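Local coordinates for protein dermonecrotic toxin (Pasteurella multocida, PDB 2EBF) that forms the C-terminal region of a mitogenic, dermonecrotic toxin that induces bone resorption and is associated with severe atrophic rhinitis in pigs, at residues I175-Q180 with S476-G481; D181-A186 with N313-L318; T651-E656 with T738-T743; S39-F44 with R713-F718. All coordinates share one frame; numbering follows the deposited sequence.

In the fold
The four contacts fall into two pairs, about 35 to 40 Å apart between centres. Interactions 1 and 2 have centres 13 Å apart and touch directly, I184 packing on F177 just beyond the end of helix 171-180. Interactions 3 and 4 have centres only 7 Å apart and share a sheet: T651 O and F718 N lie 2.8 Å apart between neighbouring strands, and N716 ND2 bonds to T738 O, so one asparagine serves both. Along the chain these two contacts alternate. Interaction 2 borders a glycan site, the F315 side chain being about 7 Å from a bound glucose. The phosphonate pocket at G624-S628 includes C626, disulfide-bonded to C620, and draws no residue from the four contacts.

Interaction 1. Residues I175-Q180 with S476-G481; sequences IRFALQ and SLYYKG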
loop_
_atom_site.group_PDB
_atom_site.type_symbol
_atom_site.label_atom_id
_atom_site.label_comp_id
_atom_site.label_asym_id
_atom_site.label_seq_id
_atom_site.Cartn_x
_atom_site.Cartn_y
_atom_site.Cartn_z
ATOM N N ILE A 175 6.957 -5.498 -5.105
ATOM C CA ILE A 175 8.218 -5.463 -5.856
ATOM C C ILE A 175 7.946 -5.275 -7.353
ATOM O O ILE A 175 8.597 -4.456 -7.994
ATOM C CB ILE A 175 9.091 -6.728 -5.605
ATOM C CG1 ILE A 175 9.672 -6.699 -4.185
ATOM C CG2 ILE A 175 10.199 -6.869 -6.675
ATOM C CD1 ILE A 175 10.276 -8.056 -3.723
ATOM N N ARG A 176 6.984 -6.018 -7.902
ATOM C CA ARG A 176 6.650 -5.878 -9.326
ATOM C C ARG A 176 6.222 -4.444 -9.663
ATOM O O ARG A 176 6.647 -3.886 -10.681
ATOM C CB ARG A 176 5.572 -6.880 -9.747
ATOM C CG ARG A 176 5.969 -8.327 -9.533
ATOM C CD ARG A 176 4.914 -9.253 -10.106
ATOM N NE ARG A 176 5.388 -10.625 -10.253
ATOM C CZ ARG A 176 5.055 -11.635 -9.453
ATOM N NH1 ARG A 176 4.231 -11.453 -8.428
ATOM N NH2 ARG A 176 5.539 -12.846 -9.703
ATOM N N PHE A 177 5.390 -3.857 -8.801
ATOM C CA PHE A 177 5.005 -2.445 -8.928
ATOM C C PHE A 177 6.226 -1.522 -8.944
ATOM O O PHE A 177 6.338 -0.661 -9.816
ATOM C CB PHE A 177 4.041 -2.045 -7.798
ATOM C CG PHE A 177 3.820 -0.545 -7.673
ATOM C CD1 PHE A 177 3.150 0.158 -8.664
ATOM C CD2 PHE A 177 4.286 0.144 -6.556
ATOM C CE1 PHE A 177 2.950 1.533 -8.560
ATOM C CE2 PHE A 177 4.082 1.516 -6.427
ATOM C CZ PHE A 177 3.413 2.213 -7.435
ATOM N N ALA A 178 7.131 -1.713 -7.976
ATOM C CA ALA A 178 8.320 -0.863 -7.833
ATOM C C ALA A 178 9.193 -0.930 -9.076
ATOM O O ALA A 178 9.674 0.093 -9.558
ATOM C CB ALA A 178 9.130 -1.267 -6.602
ATOM N N LEU A 179 9.364 -2.142 -9.607
ATOM C CA LEU A 179 10.252 -2.381 -10.752
ATOM C C LEU A 179 9.791 -1.718 -12.049
ATOM O O LEU A 179 10.609 -1.357 -12.901
ATOM C CB LEU A 179 10.424 -3.888 -10.989
ATOM C CG LEU A 179 11.228 -4.699 -9.968
ATOM C CD1 LEU A 179 11.207 -6.180 -10.360
ATOM C CD2 LEU A 179 12.660 -4.200 -9.863
ATOM N N GLN A 180 8.481 -1.579 -12.206
ATOM C CA GLN A 180 7.918 -0.951 -13.398
ATOM C C GLN A 180 7.680 0.549 -13.227
ATOM O O GLN A 180 7.584 1.274 -14.209
ATOM C CB GLN A 180 6.630 -1.675 -13.843
ATOM C CG GLN A 180 5.448 -1.594 -12.858
ATOM C CD GLN A 180 4.702 -0.267 -12.920
ATOM O OE1 GLN A 180 4.366 0.227 -14.012
ATOM N NE2 GLN A 180 4.440 0.324 -11.751
ATOM N N SER A 476 -1.632 1.083 -13.945
ATOM C CA SER A 476 -3.090 1.184 -14.105
ATOM C C SER A 476 -3.832 0.896 -12.791
ATOM O O SER A 476 -4.772 1.610 -12.433
ATOM C CB SER A 476 -3.578 0.241 -15.209
ATOM O OG SER A 476 -3.049 0.610 -16.472
ATOM N N LEU A 477 -3.398 -0.143 -12.081
ATOM C CA LEU A 477 -3.992 -0.523 -10.792
ATOM C C LEU A 477 -3.781 0.562 -9.727
ATOM O O LEU A 477 -4.707 0.877 -8.969
ATOM C CB LEU A 477 -3.398 -1.855 -10.307
ATOM C CG LEU A 477 -3.808 -2.378 -8.930
ATOM C CD1 LEU A 477 -5.299 -2.564 -8.870
ATOM C CD2 LEU A 477 -3.112 -3.688 -8.612
ATOM N N TYR A 478 -2.560 1.098 -9.664
ATOM C CA TYR A 478 -2.217 2.162 -8.736
ATOM C C TYR A 478 -3.147 3.350 -8.938
ATOM O O TYR A 478 -3.732 3.857 -7.986
ATOM C CB TYR A 478 -0.743 2.614 -8.892
ATOM C CG TYR A 478 -0.420 3.842 -8.042
ATOM C CD1 TYR A 478 -0.567 5.137 -8.556
ATOM C CD2 TYR A 478 -0.001 3.704 -6.721
ATOM C CE1 TYR A 478 -0.290 6.262 -7.764
ATOM C CE2 TYR A 478 0.281 4.809 -5.936
ATOM C CZ TYR A 478 0.134 6.080 -6.459
ATOM O OH TYR A 478 0.415 7.178 -5.666
ATOM N N TYR A 479 -3.268 3.784 -10.189
ATOM C CA TYR A 479 -4.080 4.945 -10.537
ATOM C C TYR A 479 -5.568 4.699 -10.245
ATOM O O TYR A 479 -6.231 5.526 -9.625
ATOM C CB TYR A 479 -3.836 5.311 -12.005
ATOM C CG TYR A 479 -4.709 6.421 -12.520
ATOM C CD1 TYR A 479 -4.519 7.733 -12.099
ATOM C CD2 TYR A 479 -5.731 6.156 -13.430
ATOM C CE1 TYR A 479 -5.326 8.757 -12.571
ATOM C CE2 TYR A 479 -6.546 7.176 -13.909
ATOM C CZ TYR A 479 -6.335 8.472 -13.469
ATOM O OH TYR A 479 -7.140 9.488 -13.943
ATOM N N LYS A 480 -6.073 3.545 -10.673
ATOM C CA LYS A 480 -7.473 3.193 -10.443
ATOM C C LYS A 480 -7.787 3.091 -8.951
ATOM O O LYS A 480 -8.847 3.531 -8.499
ATOM C CB LYS A 480 -7.804 1.873 -11.130
ATOM C CG LYS A 480 -9.243 1.414 -10.920
ATOM C CD LYS A 480 -9.460 0.090 -11.616
ATOM C CE LYS A 480 -10.919 -0.301 -11.610
ATOM N NZ LYS A 480 -11.099 -1.685 -12.148
ATOM N N GLY A 481 -6.862 2.502 -8.197
ATOM C CA GLY A 481 -7.055 2.291 -6.769
ATOM C C GLY A 481 -7.264 3.581 -6.013
ATOM O O GLY A 481 -8.118 3.651 -5.132
#
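The carbonyl oxygen of F177, whose ring meets Y478 across the contact, is held by its own helix end. Q180 NE2 donates to F177 O at 2.9 Å, in the carbonyl plane and on a lone pair, while the Q180 backbone N adds only a weak bond. The carboxamide arm is thereby folded back along the last turn.

Between the helices the contact is purely apolar and small, 82 Å² in all. F177 CZ approaches Y478 CD2 at 3.8 Å, and F177 CE1 lies 3.9 Å from Y478 CB. The ring planes differ by just 15°, yet with centroids 5.6 Å apart little of one ring lies against the other. Both side chains have CG anti to the backbone N (chi1 168° for F177), which carries each ring toward the other helix. Y478 OH is hydrogen-bonded to D464 OD1.

This buried ring pair joins helix 171-180 to helix 473-490, while helix 312-333 packs against both side chains, M326 touching F177 and L325 and R322 touching Y478.

Interaction 2. Residues D181-A186 with N313-L318; sequences DTVISA and NFFNTL
V183 and F315 make the tight part of this contact. The phenyl ring is approached at one end by both side chain and backbone: F315 CE1 lies 3.6 Å from V183 CG1, and F315 CZ lies 3.3 Å from V183 O. The A186 carbonyl oxygen completes the group, 3.7 Å from F315 CZ. In V183, CG1 is anti to the backbone N (chi1 172°), which turns it to F315, while CG2, anti to the carbonyl carbon, is left to meet L318.

That second branch is the looser side. V183 CG2 and L318 CD2 are 4.1 Å apart, the side chains run at about a right angle, and L318 is partly exposed.

Bonds within 181-186 shape the turn. D181 OD1 accepts from V183 N, an Asx turn, and from I184 N, an Asx motif, both at 2.8 Å. I184 N arrives nearly straight (169°) on the anti side, V183 N from above the carboxylate plane. D181 O is gripped from opposite faces of its plane by S185 N and S185 OG, the hydroxyl at 2.7 Å. D181 OD2 makes a salt bridge with R322, fixing the turn to the same helix that carries F315.

Edge-to-face, F315 also meets F188 of a glycan pocket. The loop leaving helix 171-180 thus lies against helix 312-333, with E306 and Q307 of helix 305-309 touching it as well.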
loop_
_atom_site.group_PDB
_atom_site.type_symbol
_atom_site.label_atom_id
_atom_site.label_comp_id
_atom_site.label_asym_id
_atom_site.label_seq_id
_atom_site.Cartn_x
_atom_site.Cartn_y
_atom_site.Cartn_z
ATOM N N ASP A 181 7.579 1.013 -11.988
ATOM C CA ASP A 181 7.263 2.415 -11.730
ATOM C C ASP A 181 8.341 3.379 -12.252
ATOM O O ASP A 181 9.520 3.217 -11.953
ATOM C CB ASP A 181 6.993 2.622 -10.242
ATOM C CG ASP A 181 6.555 4.028 -9.925
ATOM O OD1 ASP A 181 7.442 4.881 -9.755
ATOM O OD2 ASP A 181 5.332 4.279 -9.826
ATOM N N THR A 182 7.931 4.374 -13.041
ATOM C CA THR A 182 8.900 5.278 -13.696
ATOM C C THR A 182 9.696 6.167 -12.735
ATOM O O THR A 182 10.701 6.774 -13.133
ATOM C CB THR A 182 8.255 6.160 -14.794
ATOM O OG1 THR A 182 7.328 7.079 -14.203
ATOM C CG2 THR A 182 7.540 5.298 -15.834
ATOM N N VAL A 183 9.253 6.241 -11.480
ATOM C CA VAL A 183 9.977 6.992 -10.463
ATOM C C VAL A 183 10.825 6.037 -9.622
ATOM O O VAL A 183 12.049 6.160 -9.584
ATOM C CB VAL A 183 9.027 7.835 -9.586
ATOM C CG1 VAL A 183 9.770 8.462 -8.404
ATOM C CG2 VAL A 183 8.341 8.909 -10.437
ATOM N N ILE A 184 10.173 5.068 -8.983
ATOM C CA ILE A 184 10.852 4.173 -8.042
ATOM C C ILE A 184 12.020 3.433 -8.694
ATOM O O ILE A 184 13.076 3.260 -8.074
ATOM C CB ILE A 184 9.869 3.133 -7.412
ATOM C CG1 ILE A 184 8.658 3.818 -6.771
ATOM C CG2 ILE A 184 10.596 2.249 -6.383
ATOM C CD1 ILE A 184 7.517 2.852 -6.402
ATOM N N SER A 185 11.839 2.993 -9.940
ATOM C CA SER A 185 12.854 2.171 -10.589
ATOM C C SER A 185 13.952 2.969 -11.301
ATOM O O SER A 185 14.856 2.381 -11.888
ATOM C CB SER A 185 12.205 1.210 -11.590
ATOM O OG SER A 185 11.706 1.921 -12.714
ATOM N N ALA A 186 13.863 4.293 -11.265
ATOM C CA ALA A 186 14.791 5.139 -12.011
ATOM C C ALA A 186 15.995 5.545 -11.157
ATOM O O ALA A 186 15.822 6.083 -10.064
ATOM C CB ALA A 186 14.064 6.383 -12.540
ATOM N N ASN A 313 14.313 15.149 -2.101
ATOM C CA ASN A 313 13.280 15.108 -1.084
ATOM C C ASN A 313 11.902 14.750 -1.624
ATOM O O ASN A 313 11.190 13.932 -1.035
ATOM C CB ASN A 313 13.215 16.452 -0.377
ATOM C CG ASN A 313 13.467 16.330 1.097
ATOM O OD1 ASN A 313 12.526 16.369 1.908
ATOM N ND2 ASN A 313 14.738 16.146 1.467
ATOM N N PHE A 314 11.521 15.386 -2.735
ATOM C CA PHE A 314 10.251 15.115 -3.397
ATOM C C PHE A 314 10.271 13.704 -3.977
ATOM O O PHE A 314 9.290 12.970 -3.879
ATOM C CB PHE A 314 9.988 16.145 -4.504
ATOM C CG PHE A 314 8.729 15.897 -5.286
ATOM C CD1 PHE A 314 7.484 16.104 -4.711
ATOM C CD2 PHE A 314 8.791 15.462 -6.604
ATOM C CE1 PHE A 314 6.309 15.877 -5.440
ATOM C CE2 PHE A 314 7.624 15.228 -7.338
ATOM C CZ PHE A 314 6.387 15.439 -6.753
ATOM N N PHE A 315 11.401 13.346 -4.575
ATOM C CA PHE A 315 11.614 12.001 -5.112
ATOM C C PHE A 315 11.363 10.933 -4.034
ATOM O O PHE A 315 10.536 10.047 -4.225
ATOM C CB PHE A 315 13.030 11.892 -5.697
ATOM C CG PHE A 315 13.305 10.588 -6.401
ATOM C CD1 PHE A 315 13.056 10.452 -7.770
ATOM C CD2 PHE A 315 13.827 9.503 -5.701
ATOM C CE1 PHE A 315 13.324 9.229 -8.429
ATOM C CE2 PHE A 315 14.092 8.273 -6.357
ATOM C CZ PHE A 315 13.843 8.158 -7.717
ATOM N N ASN A 316 12.052 11.041 -2.900
ATOM C CA ASN A 316 11.880 10.089 -1.787
ATOM C C ASN A 316 10.449 10.002 -1.269
ATOM O O ASN A 316 9.937 8.917 -1.005
ATOM C CB ASN A 316 12.826 10.440 -0.634
ATOM C CG ASN A 316 14.267 10.129 -0.951
ATOM O OD1 ASN A 316 14.563 9.461 -1.942
ATOM N ND2 ASN A 316 15.178 10.602 -0.100
ATOM N N THR A 317 9.804 11.154 -1.129
ATOM C CA THR A 317 8.421 11.212 -0.663
ATOM C C THR A 317 7.472 10.503 -1.626
ATOM O O THR A 317 6.564 9.786 -1.204
ATOM C CB THR A 317 7.988 12.662 -0.485
ATOM O OG1 THR A 317 8.762 13.235 0.573
ATOM C CG2 THR A 317 6.487 12.760 -0.159
ATOM N N LEU A 318 7.695 10.720 -2.919
ATOM C CA LEU A 318 6.903 10.105 -3.963
ATOM C C LEU A 318 7.061 8.583 -3.931
ATOM O O LEU A 318 6.083 7.854 -4.034
ATOM C CB LEU A 318 7.360 10.653 -5.307
ATOM C CG LEU A 318 6.381 10.850 -6.464
ATOM C CD1 LEU A 318 5.101 11.586 -6.047
ATOM C CD2 LEU A 318 7.109 11.610 -7.564
#

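Interaction 3. Residues T651-E656 with T738-T743; sequences TWWRRE and TKPRLT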
loop_
_atom_site.group_PDB
_atom_site.type_symbol
_atom_site.label_atom_id
_atom_site.label_comp_id
_atom_site.label_asym_id
_atom_site.label_seq_id
_atom_site.Cartn_x
_atom_site.Cartn_y
_atom_site.Cartn_z
ATOM N N THR A 651 3.666 -25.365 19.644
ATOM C CA THR A 651 5.061 -25.782 19.764
ATOM C C THR A 651 5.948 -24.542 19.869
ATOM O O THR A 651 5.601 -23.489 19.351
ATOM C CB THR A 651 5.488 -26.690 18.587
ATOM O OG1 THR A 651 6.831 -27.148 18.789
ATOM C CG2 THR A 651 5.375 -25.961 17.238
ATOM N N TRP A 652 7.088 -24.669 20.538
ATOM C CA TRP A 652 7.917 -23.504 20.832
ATOM C C TRP A 652 9.356 -23.936 21.074
ATOM O O TRP A 652 9.661 -25.130 21.077
ATOM C CB TRP A 652 7.365 -22.715 22.043
ATOM C CG TRP A 652 7.396 -23.471 23.353
ATOM C CD1 TRP A 652 8.427 -23.512 24.257
ATOM C CD2 TRP A 652 6.350 -24.283 23.900
ATOM N NE1 TRP A 652 8.091 -24.316 25.325
ATOM C CE2 TRP A 652 6.820 -24.797 25.135
ATOM C CE3 TRP A 652 5.064 -24.646 23.458
ATOM C CZ2 TRP A 652 6.050 -25.651 25.933
ATOM C CZ3 TRP A 652 4.292 -25.492 24.261
ATOM C CH2 TRP A 652 4.792 -25.980 25.488
ATOM N N TRP A 653 10.227 -22.953 21.261
ATOM C CA TRP A 653 11.635 -23.230 21.526
ATOM C C TRP A 653 11.936 -23.013 22.989
ATOM O O TRP A 653 11.340 -22.140 23.647
ATOM C CB TRP A 653 12.559 -22.338 20.677
ATOM C CG TRP A 653 12.276 -22.389 19.214
ATOM C CD1 TRP A 653 11.709 -21.400 18.470
ATOM C CD2 TRP A 653 12.513 -23.490 18.312
ATOM N NE1 TRP A 653 11.581 -21.798 17.166
ATOM C CE2 TRP A 653 12.065 -23.077 17.036
ATOM C CE3 TRP A 653 13.071 -24.774 18.457
ATOM C CZ2 TRP A 653 12.164 -23.892 15.898
ATOM C CZ3 TRP A 653 13.161 -25.598 17.315
ATOM C CH2 TRP A 653 12.691 -25.153 16.058
ATOM N N ARG A 654 12.871 -23.805 23.500
ATOM C CA ARG A 654 13.281 -23.685 24.892
ATOM C C ARG A 654 14.808 -23.713 24.983
ATOM O O ARG A 654 15.455 -24.573 24.376
ATOM C CB ARG A 654 12.689 -24.821 25.729
ATOM C CG ARG A 654 12.903 -24.663 27.239
ATOM C CD ARG A 654 13.425 -25.956 27.827
ATOM N NE ARG A 654 12.369 -26.788 28.356
ATOM C CZ ARG A 654 12.473 -28.094 28.605
ATOM N NH1 ARG A 654 13.595 -28.762 28.351
ATOM N NH2 ARG A 654 11.430 -28.737 29.099
ATOM N N ARG A 655 15.374 -22.763 25.728
ATOM C CA ARG A 655 16.826 -22.726 25.934
ATOM C C ARG A 655 17.281 -24.007 26.619
ATOM O O ARG A 655 16.664 -24.442 27.600
ATOM C CB ARG A 655 17.227 -21.485 26.751
ATOM C CG ARG A 655 18.690 -21.431 27.235
ATOM C CD ARG A 655 19.679 -21.482 26.072
ATOM N NE ARG A 655 20.942 -20.784 26.337
ATOM C CZ ARG A 655 21.968 -21.274 27.036
ATOM N NH1 ARG A 655 21.907 -22.473 27.607
ATOM N NH2 ARG A 655 23.066 -20.539 27.182
ATOM N N GLU A 656 18.320 -24.628 26.066
ATOM C CA GLU A 656 18.953 -25.808 26.667
ATOM C C GLU A 656 20.413 -25.505 26.980
ATOM O O GLU A 656 20.976 -24.561 26.442
ATOM C CB GLU A 656 18.871 -27.032 25.737
ATOM C CG GLU A 656 17.452 -27.537 25.435
ATOM C CD GLU A 656 16.675 -28.042 26.659
ATOM O OE1 GLU A 656 15.427 -28.083 26.565
ATOM O OE2 GLU A 656 17.285 -28.391 27.703
ATOM N N THR A 738 12.498 -19.440 12.732
ATOM C CA THR A 738 12.269 -18.871 14.066
ATOM C C THR A 738 13.120 -19.493 15.179
ATOM O O THR A 738 13.108 -18.995 16.306
ATOM C CB THR A 738 10.779 -18.926 14.506
ATOM O OG1 THR A 738 10.399 -20.283 14.761
ATOM C CG2 THR A 738 9.850 -18.310 13.433
ATOM N N LYS A 739 13.836 -20.583 14.896
ATOM C CA LYS A 739 14.777 -21.098 15.897
ATOM C C LYS A 739 15.802 -19.990 16.205
ATOM O O LYS A 739 16.432 -19.458 15.292
ATOM C CB LYS A 739 15.445 -22.412 15.455
ATOM C CG LYS A 739 16.388 -22.985 16.517
ATOM C CD LYS A 739 16.634 -24.472 16.350
ATOM C CE LYS A 739 17.703 -24.947 17.325
ATOM N NZ LYS A 739 18.053 -26.386 17.129
ATOM N N PRO A 740 15.909 -19.589 17.482
ATOM C CA PRO A 740 16.727 -18.423 17.825
ATOM C C PRO A 740 18.167 -18.503 17.340
ATOM O O PRO A 740 18.824 -19.526 17.504
ATOM C CB PRO A 740 16.648 -18.383 19.356
ATOM C CG PRO A 740 15.295 -18.966 19.649
ATOM C CD PRO A 740 15.219 -20.123 18.676
ATOM N N ARG A 741 18.632 -17.413 16.741
ATOM C CA ARG A 741 19.956 -17.352 16.146
ATOM C C ARG A 741 20.749 -16.194 16.707
ATOM O O ARG A 741 20.192 -15.137 17.002
ATOM C CB ARG A 741 19.845 -17.111 14.644
ATOM C CG ARG A 741 19.534 -18.311 13.818
ATOM C CD ARG A 741 19.416 -17.881 12.362
ATOM N NE ARG A 741 18.064 -17.438 12.028
ATOM C CZ ARG A 741 17.652 -17.157 10.797
ATOM N NH1 ARG A 741 18.500 -17.229 9.765
ATOM N NH2 ARG A 741 16.389 -16.793 10.602
ATOM N N LEU A 742 22.063 -16.392 16.804
ATOM C CA LEU A 742 22.993 -15.292 17.030
ATOM C C LEU A 742 23.069 -14.448 15.757
ATOM O O LEU A 742 22.792 -14.938 14.643
ATOM C CB LEU A 742 24.383 -15.811 17.407
ATOM C CG LEU A 742 24.547 -16.455 18.787
ATOM C CD1 LEU A 742 25.777 -17.360 18.807
ATOM C CD2 LEU A 742 24.629 -15.396 19.884
ATOM N N THR A 743 23.422 -13.177 15.927
ATOM C CA THR A 743 23.628 -12.273 14.796
ATOM C C THR A 743 24.780 -12.798 13.917
ATOM O O THR A 743 24.788 -12.606 12.691
ATOM C CB THR A 743 23.860 -10.835 15.287
ATOM O OG1 THR A 743 22.711 -10.413 16.034
ATOM C CG2 THR A 743 24.065 -9.885 14.130
#
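W653, in an extended strand, and K739, in an irregular run, are the nearest CA pair, 6.8 Å apart. The run is extended at K739 and P740, where it passes over the indole, but the one hydrogen bond found between the segments involves side chains rather than paired backbones.

W653 carries nearly everything. Its NE1 donates to T738 OG1 at 3.1 Å, almost straight (174° at the hydrogen) and only 1° out of the ring plane. T738 OG1 is also bonded to P735 O, so the hydroxyl has two partners, the indole N-H and that carbonyl. One indole face receives the K739 backbone and the proline ring: K739 CA is 3.7 Å from the centroid of the five-membered ring and P740 CD 4.0 Å, both CH-pi contacts. Over the six-membered ring lies the extended lysine, with K739 CB 3.6 Å from W653 CZ2 and K739 CD 3.8 Å from W653 CZ3. Edge and face contacts together would fix the indole's rotation.

The contact ties the tail beyond helix 726-730 onto strand 643-656, which runs between strands 717-720 and 660-673; F661 of the latter also touches P740.

Interaction 4. Residues S39-F44 with R713-F718; sequences SPYSPF and RAINPF
A type I beta turn, S39-S42, presents Y41 to I715 and N716, where the chain turns a corner at N716, with positive phi, just ahead of strand 717-720. The turn is tightened by S39 OG, which accepts from Y41 N at 3.0 Å as an ST turn, alongside the S42 N to S39 O backbone bond.

Two contacts join the turn to the corner. The apolar one sets I715 across Y41 at about a right angle. I715 CG2 reaches the root of the side chain, 3.6 Å from both CB and CG of Y41. Farther out, I715 CD1 lies over one face of the ring, 4.0 Å from its centroid and 17° off the normal, a CH-pi contact displaced toward the rim. With I715 CG1 anti to the carbonyl carbon (chi1 -59°), CD1 and CG2 are spread along the tyrosine instead of crowding one point.

The polar contact runs from N716 ND2 to Y41 O at 3.1 Å. The N-H path is straight (169°) and the oxygen lies in the amide plane of N716, but the donor stands well above the carbonyl plane of Y41. N716 ND2 also donates to T738 O, so this amide joins three parts of the chain.

F661 of strand 660-673 touches both Y41 and I715. The loop before helix 54-60 is thus joined to the antiparallel sheet of the C3 family region, the N716 side-chain amide binding a carbonyl of a type I beta turn whose first serine forms an ST turn.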
loop_
_atom_site.group_PDB
_atom_site.type_symbol
_atom_site.label_atom_id
_atom_site.label_comp_id
_atom_site.label_asym_id
_atom_site.label_seq_id
_atom_site.Cartn_x
_atom_site.Cartn_y
_atom_site.Cartn_z
ATOM N N SER A 39 12.298 -8.196 20.535
ATOM C CA SER A 39 12.829 -9.398 21.197
ATOM C C SER A 39 14.221 -9.831 20.728
ATOM O O SER A 39 14.482 -9.872 19.528
ATOM C CB SER A 39 11.854 -10.567 21.033
ATOM O OG SER A 39 12.375 -11.744 21.627
ATOM N N PRO A 40 15.103 -10.193 21.682
ATOM C CA PRO A 40 16.409 -10.767 21.364
ATOM C C PRO A 40 16.295 -12.132 20.681
ATOM O O PRO A 40 17.277 -12.635 20.133
ATOM C CB PRO A 40 17.067 -10.924 22.741
ATOM C CG PRO A 40 15.936 -11.031 23.689
ATOM C CD PRO A 40 14.902 -10.086 23.139
ATOM N N TYR A 41 15.101 -12.724 20.717
ATOM C CA TYR A 41 14.891 -14.039 20.100
ATOM C C TYR A 41 14.316 -13.965 18.691
ATOM O O TYR A 41 14.209 -14.989 18.018
ATOM C CB TYR A 41 13.976 -14.908 20.965
ATOM C CG TYR A 41 14.549 -15.265 22.313
ATOM C CD1 TYR A 41 14.007 -14.724 23.473
ATOM C CD2 TYR A 41 15.633 -16.140 22.429
ATOM C CE1 TYR A 41 14.519 -15.039 24.711
ATOM C CE2 TYR A 41 16.158 -16.464 23.676
ATOM C CZ TYR A 41 15.587 -15.908 24.807
ATOM O OH TYR A 41 16.077 -16.205 26.048
ATOM N N SER A 42 13.927 -12.772 18.255
ATOM C CA SER A 42 13.371 -12.604 16.916
ATOM C C SER A 42 14.466 -12.692 15.855
ATOM O O SER A 42 15.530 -12.099 16.034
ATOM C CB SER A 42 12.673 -11.255 16.795
ATOM O OG SER A 42 12.135 -11.124 15.492
ATOM N N PRO A 43 14.214 -13.428 14.744
ATOM C CA PRO A 43 15.169 -13.389 13.640
ATOM C C PRO A 43 15.288 -11.998 13.012
ATOM O O PRO A 43 16.282 -11.718 12.336
ATOM C CB PRO A 43 14.569 -14.369 12.609
ATOM C CG PRO A 43 13.108 -14.434 12.955
ATOM C CD PRO A 43 13.065 -14.309 14.449
ATOM N N PHE A 44 14.299 -11.136 13.246
ATOM C CA PHE A 44 14.231 -9.826 12.580
ATOM C C PHE A 44 14.670 -8.676 13.466
ATOM O O PHE A 44 14.193 -7.552 13.321
ATOM C CB PHE A 44 12.817 -9.575 12.031
ATOM C CG PHE A 44 12.351 -10.647 11.077
ATOM C CD1 PHE A 44 11.039 -11.115 11.112
ATOM C CD2 PHE A 44 13.236 -11.206 10.172
ATOM C CE1 PHE A 44 10.610 -12.123 10.234
ATOM C CE2 PHE A 44 12.828 -12.238 9.295
ATOM C CZ PHE A 44 11.503 -12.682 9.325
ATOM N N ARG A 713 6.782 -19.966 29.270
ATOM C CA ARG A 713 7.743 -18.955 28.824
ATOM C C ARG A 713 8.249 -19.308 27.421
ATOM O O ARG A 713 9.454 -19.309 27.152
ATOM C CB ARG A 713 8.889 -18.796 29.837
ATOM C CG ARG A 713 8.398 -18.336 31.235
ATOM C CD ARG A 713 9.540 -18.248 32.239
ATOM N NE ARG A 713 10.483 -17.188 31.879
ATOM C CZ ARG A 713 10.351 -15.910 32.237
ATOM N NH1 ARG A 713 9.315 -15.522 32.976
ATOM N NH2 ARG A 713 11.257 -15.018 31.853
ATOM N N ALA A 714 7.291 -19.631 26.550
ATOM C CA ALA A 714 7.556 -20.102 25.193
ATOM C C ALA A 714 8.251 -19.057 24.337
ATOM O O ALA A 714 7.842 -17.891 24.323
ATOM C CB ALA A 714 6.243 -20.518 24.531
ATOM N N ILE A 715 9.282 -19.495 23.610
ATOM C CA ILE A 715 9.986 -18.650 22.658
ATOM C C ILE A 715 9.485 -18.939 21.247
ATOM O O ILE A 715 9.483 -20.095 20.797
ATOM C CB ILE A 715 11.532 -18.853 22.713
ATOM C CG1 ILE A 715 12.102 -18.537 24.106
ATOM C CG2 ILE A 715 12.225 -17.992 21.644
ATOM C CD1 ILE A 715 13.463 -19.213 24.362
ATOM N N ASN A 716 9.054 -17.878 20.572
ATOM C CA ASN A 716 8.560 -17.937 19.198
ATOM C C ASN A 716 7.529 -19.050 18.959
ATOM O O ASN A 716 7.682 -19.856 18.038
ATOM C CB ASN A 716 9.730 -18.002 18.200
ATOM C CG ASN A 716 10.691 -16.826 18.338
ATOM O OD1 ASN A 716 10.357 -15.793 18.946
ATOM N ND2 ASN A 716 11.894 -16.973 17.769
ATOM N N PRO A 717 6.459 -19.079 19.781
ATOM C CA PRO A 717 5.478 -20.161 19.710
ATOM C C PRO A 717 4.680 -20.173 18.411
ATOM O O PRO A 717 4.431 -19.120 17.813
ATOM C CB PRO A 717 4.573 -19.919 20.929
ATOM C CG PRO A 717 4.769 -18.494 21.288
ATOM C CD PRO A 717 6.120 -18.084 20.820
ATOM N N PHE A 718 4.349 -21.379 17.963
ATOM C CA PHE A 718 3.613 -21.605 16.729
ATOM C C PHE A 718 2.417 -22.530 16.987
ATOM O O PHE A 718 2.554 -23.569 17.636
ATOM C CB PHE A 718 4.544 -22.265 15.720
ATOM C CG PHE A 718 3.930 -22.504 14.401
ATOM C CD1 PHE A 718 3.645 -21.441 13.540
ATOM C CD2 PHE A 718 3.688 -23.808 13.973
ATOM C CE1 PHE A 718 3.098 -21.682 12.282
ATOM C CE2 PHE A 718 3.141 -24.055 12.731
ATOM C CZ PHE A 718 2.847 -22.994 11.879
#